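Local structure of nitrogenase molybdenum-iron protein beta chain (Clostridium pasteurianum, 4WES) at residues B[67-72]-B[82-87]; B[167-172]-B[233-238]; B[182-187]-B[198-203]. The protein forms, with the alpha chain, the molybdenum-iron component of nitrogenase, which reduces dinitrogen to ammonium, and shares an [8Fe-7S] cluster with that chain. One frame throughout, in Å; residues are numbered along the deposited sequence.

Contact 1 (B[67-72]-B[82-87]); sequences STSSFT and SNIKTA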
loop_
_atom_site.group_PDB
_atom_site.type_symbol
_atom_site.label_atom_id
_atom_site.label_comp_id
_atom_site.label_asym_id
_atom_site.label_seq_id
_atom_site.Cartn_x
_atom_site.Cartn_y
_atom_site.Cartn_z
ATOM N N SER B 67 -8.307 0.091 34.865
ATOM C CA SER B 67 -9.335 -0.119 35.869
ATOM C C SER B 67 -10.303 1.075 35.870
ATOM O O SER B 67 -10.050 2.114 35.258
ATOM C CB SER B 67 -8.684 -0.271 37.235
ATOM O OG SER B 67 -7.778 0.767 37.496
ATOM N N THR B 68 -11.414 0.906 36.592
ATOM C CA THR B 68 -12.415 1.960 36.690
ATOM C C THR B 68 -13.055 1.967 38.086
ATOM O O THR B 68 -13.089 0.956 38.794
ATOM C CB THR B 68 -13.534 1.819 35.593
ATOM O OG1 THR B 68 -14.612 2.725 35.875
ATOM C CG2 THR B 68 -14.101 0.420 35.512
ATOM N N SER B 69 -13.508 3.159 38.463
ATOM C CA SER B 69 -14.253 3.324 39.693
ATOM C C SER B 69 -15.662 2.751 39.641
ATOM O O SER B 69 -16.311 2.611 40.686
ATOM C CB SER B 69 -14.286 4.790 40.090
ATOM O OG SER B 69 -13.005 5.249 40.468
ATOM N N SER B 70 -16.171 2.468 38.435
ATOM C CA SER B 70 -17.503 1.894 38.284
ATOM C C SER B 70 -18.585 2.652 39.080
ATOM O O SER B 70 -19.287 2.098 39.929
ATOM C CB SER B 70 -17.546 0.400 38.604
ATOM O OG SER B 70 -16.831 -0.354 37.624
ATOM N N PHE B 71 -18.732 3.951 38.791
ATOM C CA PHE B 71 -19.788 4.736 39.439
ATOM C C PHE B 71 -21.155 4.090 39.240
ATOM O O PHE B 71 -21.494 3.601 38.151
ATOM C CB PHE B 71 -19.871 6.153 38.876
ATOM C CG PHE B 71 -18.862 7.153 39.432
ATOM C CD1 PHE B 71 -17.552 6.832 39.723
ATOM C CD2 PHE B 71 -19.240 8.437 39.624
ATOM C CE1 PHE B 71 -16.666 7.770 40.167
ATOM C CE2 PHE B 71 -18.351 9.389 40.062
ATOM C CZ PHE B 71 -17.055 9.050 40.309
ATOM N N THR B 72 -21.984 4.211 40.277
ATOM C CA THR B 72 -23.391 3.885 40.258
ATOM C C THR B 72 -24.176 5.166 40.502
ATOM O O THR B 72 -23.602 6.223 40.726
ATOM C CB THR B 72 -23.730 2.904 41.391
ATOM O OG1 THR B 72 -23.426 3.569 42.626
ATOM C CG2 THR B 72 -22.932 1.599 41.263
ATOM N N SER B 82 -15.759 6.894 47.761
ATOM C CA SER B 82 -15.771 5.504 48.259
ATOM C C SER B 82 -15.337 4.552 47.148
ATOM O O SER B 82 -14.594 3.596 47.395
ATOM C CB SER B 82 -17.135 5.092 48.791
ATOM O OG SER B 82 -18.110 5.204 47.760
ATOM N N ASN B 83 -15.800 4.814 45.930
ATOM C CA ASN B 83 -15.470 3.938 44.813
ATOM C C ASN B 83 -13.972 3.873 44.535
ATOM O O ASN B 83 -13.442 2.792 44.326
ATOM C CB ASN B 83 -16.134 4.394 43.520
ATOM C CG ASN B 83 -17.616 4.408 43.606
ATOM O OD1 ASN B 83 -18.149 5.206 44.414
ATOM N ND2 ASN B 83 -18.316 3.602 42.778
ATOM N N ILE B 84 -13.307 5.029 44.499
ATOM C CA ILE B 84 -11.911 5.005 44.158
ATOM C C ILE B 84 -11.081 4.409 45.304
ATOM O O ILE B 84 -10.101 3.747 45.058
ATOM C CB ILE B 84 -11.378 6.363 43.689
ATOM C CG1 ILE B 84 -10.029 6.165 42.980
ATOM C CG2 ILE B 84 -11.257 7.368 44.834
ATOM C CD1 ILE B 84 -9.535 7.380 42.262
ATOM N N LYS B 85 -11.508 4.616 46.548
ATOM C CA LYS B 85 -10.810 4.012 47.686
ATOM C C LYS B 85 -10.901 2.490 47.650
ATOM O O LYS B 85 -9.931 1.771 47.859
ATOM C CB LYS B 85 -11.367 4.580 48.986
ATOM C CG LYS B 85 -11.012 6.033 49.173
ATOM C CD LYS B 85 -11.755 6.571 50.387
ATOM C CE LYS B 85 -11.701 8.066 50.436
ATOM N NZ LYS B 85 -12.427 8.512 51.654
ATOM N N THR B 86 -12.078 1.979 47.323
ATOM C CA THR B 86 -12.258 0.544 47.134
ATOM C C THR B 86 -11.460 0.053 45.945
ATOM O O THR B 86 -10.806 -0.992 46.015
ATOM C CB THR B 86 -13.739 0.206 46.911
ATOM O OG1 THR B 86 -14.449 0.556 48.114
ATOM C CG2 THR B 86 -13.961 -1.236 46.558
ATOM N N ALA B 87 -11.487 0.806 44.855
ATOM C CA ALA B 87 -10.738 0.389 43.675
ATOM C C ALA B 87 -9.260 0.200 43.942
ATOM O O ALA B 87 -8.685 -0.809 43.564
ATOM C CB ALA B 87 -10.909 1.391 42.543
#
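Asn83, in the first turn of helix 81-95, reaches across to the chain that leaves strand 67-68 and binds the backbone carbonyl of Ser69. Its CG stands anti to its own carbonyl carbon (chi1 -61°), which turns the amide toward the loop and sets ND2 3.1 Å from Ser69 O. The acceptor lies close to the amide plane of Asn83, whereas ND2 approaches the carbonyl 28° from its plane. Ser70 O lies 3.4 Å from the same ND2 of Asn83.

Next to this bond the two side chains lie against each other, CB of Ser69 3.9 Å from CB of Asn83. Ser69 OG passes Ile84, 3.8 Å from Ile84 CB, but its hydrogen bonds go to His41 and His43 of the neighbouring strand 38-43, a strand on which Ile84 also packs. Phe71 takes a lesser part: its ring has CB of Ser69 at its edge, in plane, meets His43 edge-to-face and packs against helix 106-111. The side chain of Phe71 lies about 8 Å from the [8Fe-7S] cluster.

The loop keeps its shape partly by itself. Thr68 OG1 accepts from Ser70 N at 3.0 Å, an ST turn at the end of the strand, and Thr72 takes the N-cap position of the following helix. The contact is buried, and its chemistry implies division of labour: the Asn83 amide satisfies a loop carbonyl and fixes the loop to the helix, while the Ser69 hydroxyl ties the same loop to the adjacent strand.

Contact 2 (B[167-172]-B[233-238]); sequences AKNGKI and GNSDLT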
loop_
_atom_site.group_PDB
_atom_site.type_symbol
_atom_site.label_atom_id
_atom_site.label_comp_id
_atom_site.label_asym_id
_atom_site.label_seq_id
_atom_site.Cartn_x
_atom_site.Cartn_y
_atom_site.Cartn_z
ATOM N N ALA B 167 21.034 17.373 41.399
ATOM C CA ALA B 167 21.899 16.413 40.764
ATOM C C ALA B 167 21.661 16.422 39.246
ATOM O O ALA B 167 20.831 15.669 38.729
ATOM C CB ALA B 167 21.621 15.019 41.335
ATOM N N LYS B 168 22.382 17.288 38.531
ATOM C CA LYS B 168 22.225 17.400 37.089
ATOM C C LYS B 168 22.470 16.077 36.369
ATOM O O LYS B 168 23.484 15.426 36.589
ATOM C CB LYS B 168 23.147 18.474 36.528
ATOM C CG LYS B 168 22.747 19.856 36.992
ATOM C CD LYS B 168 21.440 20.282 36.363
ATOM C CE LYS B 168 20.983 21.609 36.924
ATOM N NZ LYS B 168 19.989 22.196 36.003
ATOM N N ASN B 169 21.542 15.680 35.495
ATOM C CA ASN B 169 21.699 14.410 34.798
ATOM C C ASN B 169 22.317 14.489 33.405
ATOM O O ASN B 169 22.655 13.464 32.820
ATOM C CB ASN B 169 20.347 13.693 34.746
ATOM C CG ASN B 169 19.295 14.442 33.941
ATOM O OD1 ASN B 169 19.617 15.346 33.163
ATOM N ND2 ASN B 169 18.036 14.110 34.176
ATOM N N GLY B 170 22.506 15.699 32.900
ATOM C CA GLY B 170 23.072 15.893 31.574
ATOM C C GLY B 170 22.177 15.470 30.424
ATOM O O GLY B 170 22.661 15.296 29.313
ATOM N N LYS B 171 20.880 15.340 30.679
ATOM C CA LYS B 171 19.929 14.829 29.693
ATOM C C LYS B 171 19.002 15.944 29.184
ATOM O O LYS B 171 18.796 16.969 29.842
ATOM C CB LYS B 171 19.072 13.701 30.287
ATOM C CG LYS B 171 19.905 12.511 30.759
ATOM C CD LYS B 171 19.042 11.385 31.302
ATOM C CE LYS B 171 19.919 10.240 31.750
ATOM N NZ LYS B 171 19.119 9.061 32.185
ATOM N N ILE B 172 18.389 15.682 28.030
ATOM C CA ILE B 172 17.316 16.498 27.508
ATOM C C ILE B 172 16.005 15.683 27.665
ATOM O O ILE B 172 15.957 14.521 27.288
ATOM C CB ILE B 172 17.541 16.830 26.027
ATOM C CG1 ILE B 172 18.750 17.771 25.908
ATOM C CG2 ILE B 172 16.300 17.451 25.378
ATOM C CD1 ILE B 172 19.133 18.134 24.497
ATOM N N GLY B 233 13.181 16.423 36.479
ATOM C CA GLY B 233 13.461 17.713 37.084
ATOM C C GLY B 233 14.932 18.097 37.118
ATOM O O GLY B 233 15.269 19.249 37.435
ATOM N N ASN B 234 15.813 17.136 36.824
ATOM C CA ASN B 234 17.274 17.345 36.839
ATOM C C ASN B 234 17.883 17.537 35.462
ATOM O O ASN B 234 19.081 17.637 35.325
ATOM C CB ASN B 234 17.934 16.164 37.525
ATOM C CG ASN B 234 17.711 16.173 39.020
ATOM O OD1 ASN B 234 17.808 17.235 39.676
ATOM N ND2 ASN B 234 17.434 15.000 39.591
ATOM N N SER B 235 17.035 17.615 34.439
ATOM C CA SER B 235 17.492 17.733 33.063
ATOM C C SER B 235 17.895 19.159 32.688
ATOM O O SER B 235 17.570 20.108 33.399
ATOM C CB SER B 235 16.428 17.178 32.111
ATOM O OG SER B 235 16.185 15.836 32.461
ATOM N N ASP B 236 18.563 19.290 31.532
ATOM C CA ASP B 236 19.049 20.574 31.041
ATOM C C ASP B 236 17.984 21.385 30.319
ATOM O O ASP B 236 18.037 22.610 30.286
ATOM C CB ASP B 236 20.197 20.348 30.080
ATOM C CG ASP B 236 21.450 19.846 30.766
ATOM O OD1 ASP B 236 21.720 20.241 31.938
ATOM O OD2 ASP B 236 22.195 19.053 30.107
ATOM N N LEU B 237 17.029 20.691 29.693
ATOM C CA LEU B 237 16.117 21.280 28.721
ATOM C C LEU B 237 15.016 20.268 28.493
ATOM O O LEU B 237 15.272 19.056 28.548
ATOM C CB LEU B 237 16.848 21.548 27.393
ATOM C CG LEU B 237 16.063 22.153 26.236
ATOM C CD1 LEU B 237 15.576 23.549 26.545
ATOM C CD2 LEU B 237 16.877 22.119 24.954
ATOM N N THR B 238 13.809 20.763 28.184
ATOM C CA THR B 238 12.720 19.935 27.686
ATOM C C THR B 238 12.382 20.374 26.263
ATOM O O THR B 238 12.146 21.549 26.029
ATOM C CB THR B 238 11.472 20.071 28.584
ATOM O OG1 THR B 238 11.784 19.693 29.932
ATOM C CG2 THR B 238 10.320 19.238 28.039
HETATM O O HOH W 1 17.380 20.707 36.098
HETATM O O HOH W 2 21.383 22.595 33.144
HETATM O O HOH W 3 21.229 18.093 33.654
#
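Asn234 and Ser235 meet the loop 167-172 where two parallel strands, 172-175 and 237-241, enter the sheet side by side. Before them, Gly233 joins through its carbonyl, which accepts from a water that also bonds Ser235 O and Lys168 NZ. Asn234 carries the first direct bond: its carbonyl takes Asn169 N at 3.1 Å, with the donor above the carbonyl plane. The side chain of Asn234 lies against the Ala167 carbonyl, its CG 3.2 Å from Ala167 O, while both ends of its amide are engaged, ND2 by Asp231 and OD1 by Thr165 N.

Ser235 OG receives Asn169 ND2 at 3.1 Å, exactly in the amide plane, and is also bonded to Asn173; Asp231 takes the same ND2. The Asn169 amide is brought there by a CG placed between backbone N and carbonyl carbon (chi1 64°). Its OD1 accepts from Lys171 N two residues on, an Asx turn. At Asp236 the backbone N bonds Lys171 O in a nearly straight line, and a second water links the carboxylate to Lys168, whose NZ is 4.8 Å from Asp236 OD1, too far for direct contact. Leu237 then lies beside Ile172, where Ile172 CA makes a CA-H...O contact of 3.4 Å with Leu237 O.

Contact 3 (B[182-187]-B[198-203]); sequences ADMREI and YIMFPD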
loop_
_atom_site.group_PDB
_atom_site.type_symbol
_atom_site.label_atom_id
_atom_site.label_comp_id
_atom_site.label_asym_id
_atom_site.label_seq_id
_atom_site.Cartn_x
_atom_site.Cartn_y
_atom_site.Cartn_z
ATOM N N ALA B 182 5.658 3.809 17.245
ATOM C CA ALA B 182 6.681 3.822 16.231
ATOM C C ALA B 182 7.365 5.169 16.131
ATOM O O ALA B 182 8.563 5.267 15.823
ATOM C CB ALA B 182 6.129 3.413 14.900
ATOM N N ASP B 183 6.580 6.238 16.303
ATOM C CA ASP B 183 7.141 7.589 16.277
ATOM C C ASP B 183 8.026 7.842 17.488
ATOM O O ASP B 183 9.096 8.433 17.371
ATOM C CB ASP B 183 5.988 8.602 16.223
ATOM C CG ASP B 183 5.192 8.504 14.943
ATOM O OD1 ASP B 183 3.957 8.612 15.035
ATOM O OD2 ASP B 183 5.818 8.316 13.884
ATOM N N MET B 184 7.590 7.343 18.659
ATOM C CA MET B 184 8.459 7.406 19.828
ATOM C C MET B 184 9.771 6.667 19.594
ATOM O O MET B 184 10.842 7.192 19.943
ATOM C CB MET B 184 7.709 6.896 21.062
ATOM C CG MET B 184 6.589 7.842 21.496
ATOM S SD MET B 184 5.217 6.957 22.190
ATOM C CE MET B 184 4.211 8.320 22.840
ATOM N N ARG B 185 9.715 5.478 18.982
ATOM C CA ARG B 185 10.944 4.749 18.700
ATOM C C ARG B 185 11.846 5.507 17.764
ATOM O O ARG B 185 13.067 5.549 17.953
ATOM C CB ARG B 185 10.653 3.373 18.098
ATOM C CG ARG B 185 10.004 2.409 19.078
ATOM C CD ARG B 185 9.717 1.087 18.415
ATOM N NE ARG B 185 9.008 0.131 19.252
ATOM C CZ ARG B 185 9.517 -0.934 19.837
ATOM N NH1 ARG B 185 10.823 -1.143 19.819
ATOM N NH2 ARG B 185 8.738 -1.798 20.445
ATOM N N GLU B 186 11.261 6.145 16.740
ATOM C CA GLU B 186 12.077 6.889 15.776
ATOM C C GLU B 186 12.726 8.111 16.406
ATOM O O GLU B 186 13.904 8.404 16.130
ATOM C CB GLU B 186 11.236 7.260 14.573
ATOM C CG GLU B 186 11.946 8.093 13.515
ATOM C CD GLU B 186 13.183 7.463 12.887
ATOM O OE1 GLU B 186 13.437 6.262 13.085
ATOM O OE2 GLU B 186 13.921 8.210 12.205
ATOM N N ILE B 187 11.991 8.838 17.236
ATOM C CA ILE B 187 12.576 9.997 17.926
ATOM C C ILE B 187 13.722 9.554 18.833
ATOM O O ILE B 187 14.785 10.193 18.840
ATOM C CB ILE B 187 11.477 10.776 18.673
ATOM C CG1 ILE B 187 10.532 11.431 17.657
ATOM C CG2 ILE B 187 12.054 11.782 19.631
ATOM C CD1 ILE B 187 9.163 11.742 18.223
ATOM N N TYR B 198 18.868 11.440 27.001
ATOM C CA TYR B 198 17.518 11.978 27.035
ATOM C C TYR B 198 16.641 11.165 27.980
ATOM O O TYR B 198 16.978 10.033 28.353
ATOM C CB TYR B 198 16.884 11.979 25.603
ATOM C CG TYR B 198 16.683 10.571 25.086
ATOM C CD1 TYR B 198 17.709 9.852 24.519
ATOM C CD2 TYR B 198 15.479 9.921 25.296
ATOM C CE1 TYR B 198 17.520 8.536 24.118
ATOM C CE2 TYR B 198 15.290 8.629 24.915
ATOM C CZ TYR B 198 16.315 7.920 24.337
ATOM O OH TYR B 198 16.134 6.603 23.987
ATOM N N ILE B 199 15.505 11.771 28.327
ATOM C CA ILE B 199 14.411 11.077 28.991
ATOM C C ILE B 199 13.179 11.371 28.134
ATOM O O ILE B 199 12.808 12.537 28.000
ATOM C CB ILE B 199 14.117 11.562 30.426
ATOM C CG1 ILE B 199 15.350 11.364 31.326
ATOM C CG2 ILE B 199 12.924 10.806 30.983
ATOM C CD1 ILE B 199 15.242 12.110 32.637
ATOM N N MET B 200 12.563 10.359 27.529
ATOM C CA MET B 200 11.307 10.535 26.812
ATOM C C MET B 200 10.150 10.199 27.729
ATOM O O MET B 200 10.190 9.162 28.385
ATOM C CB MET B 200 11.250 9.641 25.580
ATOM C CG MET B 200 9.930 9.779 24.817
ATOM S SD MET B 200 9.829 8.819 23.322
ATOM C CE MET B 200 10.811 9.851 22.275
ATOM N N PHE B 201 9.130 11.053 27.769
ATOM C CA PHE B 201 7.929 10.679 28.468
ATOM C C PHE B 201 6.718 11.409 27.892
ATOM O O PHE B 201 6.835 12.575 27.479
ATOM C CB PHE B 201 8.049 10.964 29.970
ATOM C CG PHE B 201 7.941 12.391 30.358
ATOM C CD1 PHE B 201 9.049 13.243 30.237
ATOM C CD2 PHE B 201 6.816 12.872 30.994
ATOM C CE1 PHE B 201 8.982 14.563 30.627
ATOM C CE2 PHE B 201 6.749 14.201 31.413
ATOM C CZ PHE B 201 7.839 15.032 31.233
ATOM N N PRO B 202 5.538 10.770 27.918
ATOM C CA PRO B 202 5.321 9.324 27.997
ATOM C C PRO B 202 6.029 8.581 26.844
ATOM O O PRO B 202 6.450 9.209 25.861
ATOM C CB PRO B 202 3.794 9.165 27.876
ATOM C CG PRO B 202 3.250 10.557 28.066
ATOM C CD PRO B 202 4.306 11.468 27.538
ATOM N N ASP B 203 6.143 7.261 26.984
ATOM C CA ASP B 203 6.755 6.432 25.937
ATOM C C ASP B 203 6.018 5.110 25.895
ATOM O O ASP B 203 6.203 4.282 26.763
ATOM C CB ASP B 203 8.248 6.243 26.240
ATOM C CG ASP B 203 8.924 5.343 25.246
ATOM O OD1 ASP B 203 8.336 5.016 24.201
ATOM O OD2 ASP B 203 10.096 4.955 25.520
#
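A beta-alpha-beta unit, strand 172-175, helix 181-193 and strand 198-200, supplies this contact, in which the helix lies against the last strand and the loop that follows it. The side chains of Met200 and Met184 cross at about a right angle. Met200 has CG anti to its backbone N (chi1 179°) and stays extended to the sulfur, then bends at its last torsion (chi3 -77°). The extended part carries SD to Met184, 3.6 Å from its CB, and the bend lays CE on the next turn of the helix. There CE touches Ile187 CG2 at 3.5 Å and stands equally far from the backbone oxygen of Met184. In Ile187 it is CG2, the branch anti to the backbone N, that meets Met200, and the two side chains again cross nearly perpendicularly.

Met184, bent at chi2, continues past Met200 toward the loop. Asp203 slides by it in the opposite direction, OD1 lying 3.7 Å from Met184 CB. That carboxylate belongs to other partners: OD1 is hydrogen-bonded to Ser205 and OD2 forms a salt bridge with Lys188 of the same helix. Pro202 follows a cis peptide bond, and Phe201 and Pro202 pack on helix 146-161. Pro202 O, buried by the contact, has no hydrogen-bonding partner in the model, with Met184 CE 3.9 Å away.

No hydrogen bond joins the two segments. The chemistry is therefore apolar packing of the two methionine side chains and Ile187 across the helix-strand interface, held by dispersion, with polar ties supplied around it.

Overall arrangement
The three contacts occupy two places of one chain. Contact 1 comes first along the sequence and packs helix 81-95 on the end of strand 67-68, an outer strand of one parallel sheet, near the [8Fe-7S] cluster; its centre is 37 Å from that of contact 2 and 32 Å from that of contact 3. The latter two share a second parallel sheet, their centres 16 Å apart, with contact 3 nested inside the loop that contact 2 closes. Contact 2 brings together the starts of strands 172-175 and 237-241, while contact 3 packs helix 181-193 on edge strand 198-200. They touch where Ile172 O lies 3.0 Å from Ile199 N, a probable hydrogen bond. Thus one contact borders the cofactor region, the others lying away from the cluster and metal sites.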